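Local coordinates for YonK protein (Bacillus subtilis, PDB 2H4O) that is of unknown function, an SPbeta prophage-derived protein that assembles as an octamer, at residues F15-D18 against V19-V22. Numbering follows the deposited sequence.
Sequences FDMD and VMEV
Asp-16 and Glu-21 form the hydrogen-bonded antiparallel pair that closes the hairpin between strands 14-16 and 21-25. The Asp-16 N to Glu-21 O bond measures 3.0 Å, and Glu-21 N returns to Asp-16 O at 2.8 Å. Met-20 and Glu-21 together face Asp-16, which makes this a G1 beta bulge, with Met-20 in the left-handed backbone region. The Asp-16 side chain spans the turn: with CG anti to its backbone N (chi1 -169°), the carboxylate swings over the loop, and Asp-16 OD1 accepts Val-19 N at 3.1 Å, nearly in line with the C-O bond. A weak bond from Asp-18 N reaches the same oxygen, while the CG2 methyl of Val-19 packs beside the carboxylate. Glu-21, on the same face of the sheet, instead directs its carboxylate to a salt bridge with Lys-60 of a third subunit.

Phe-15 and Val-22, a non-hydrogen-bonded pair, point to the opposite face, and Phe-15 CD1 meets Val-22 CG2 at 3.8 Å. One ring face carries the backbone N of Met-17 over its centre, whereas the selenium of Met-20, a selenomethionine of the loop, lies more loosely at the ring edge, 4.5 Å from CZ of Phe-15. The bend at chi2 (-73°) brings SE of Met-20 to 4.0 Å from CG of Met-17, the other loop selenomethionine. Met-20 also packs on Leu-39 of helix 35-40 and on Met-20 of a second subunit, and Phe-15 packs on Val-47 of that subunit. The hairpin thus divides its chemistry: the carboxylate of Asp-16 holds the Val-19 amide, and more weakly that of Asp-18, across the turn, while Phe-15, Val-22 and Met-20 join apolar packing.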
# COMPACT_ATOMS: atom_id res chain seq x y z
N PHE A 15 -4.88 24.20 8.77
CA PHE A 15 -3.59 24.86 8.78
C PHE A 15 -3.57 26.37 8.70
O PHE A 15 -4.09 26.97 7.77
CB PHE A 15 -2.73 24.30 7.66
CG PHE A 15 -1.36 24.88 7.61
CD1 PHE A 15 -0.56 24.89 8.74
CD2 PHE A 15 -0.82 25.34 6.41
CE1 PHE A 15 0.77 25.35 8.69
CE2 PHE A 15 0.50 25.79 6.36
CZ PHE A 15 1.29 25.79 7.50
N ASP A 16 -2.92 26.98 9.68
CA ASP A 16 -2.77 28.43 9.76
C ASP A 16 -1.28 28.70 9.89
O ASP A 16 -0.68 28.54 10.96
CB ASP A 16 -3.52 28.98 10.97
CG ASP A 16 -3.62 30.50 10.94
OD1 ASP A 16 -2.58 31.18 11.11
OD2 ASP A 16 -4.74 31.00 10.72
N MSE A 17 -0.69 29.10 8.76
CA MSE A 17 0.73 29.35 8.67
C MSE A 17 1.17 30.66 9.27
O MSE A 17 2.37 30.88 9.46
CB MSE A 17 1.16 29.30 7.21
CG MSE A 17 2.66 29.41 7.02
SE MSE A 17 3.09 29.63 5.18
CE MSE A 17 1.87 31.11 4.74
N ASP A 18 0.20 31.52 9.56
CA ASP A 18 0.48 32.84 10.14
C ASP A 18 0.95 32.64 11.58
O ASP A 18 1.97 33.19 12.00
CB ASP A 18 -0.78 33.71 10.09
CG ASP A 18 -1.54 33.56 8.78
OD1 ASP A 18 -0.94 33.82 7.71
OD2 ASP A 18 -2.73 33.16 8.81
N VAL A 19 0.21 31.82 12.32
CA VAL A 19 0.54 31.51 13.70
C VAL A 19 1.29 30.19 13.70
O VAL A 19 1.71 29.69 14.74
CB VAL A 19 -0.71 31.35 14.55
CG1 VAL A 19 -0.36 31.52 16.03
CG2 VAL A 19 -1.76 32.35 14.12
N MSE A 20 1.43 29.61 12.51
CA MSE A 20 2.11 28.33 12.32
C MSE A 20 1.55 27.21 13.20
O MSE A 20 2.28 26.53 13.91
CB MSE A 20 3.60 28.49 12.57
CG MSE A 20 4.39 28.89 11.32
SE MSE A 20 4.60 27.47 9.97
CE MSE A 20 6.26 26.69 10.58
N GLU A 21 0.23 27.01 13.12
CA GLU A 21 -0.44 25.97 13.89
C GLU A 21 -1.45 25.14 13.08
O GLU A 21 -2.12 25.61 12.17
CB GLU A 21 -1.17 26.59 15.07
CG GLU A 21 -0.31 27.50 15.93
CD GLU A 21 -1.05 28.05 17.13
OE1 GLU A 21 -2.20 28.53 16.96
OE2 GLU A 21 -0.49 28.01 18.25
N VAL A 22 -1.53 23.86 13.41
CA VAL A 22 -2.49 22.98 12.76
C VAL A 22 -3.46 22.55 13.86
O VAL A 22 -3.05 22.14 14.96
CB VAL A 22 -1.82 21.70 12.17
CG1 VAL A 22 -2.86 20.86 11.46
CG2 VAL A 22 -0.68 22.09 11.24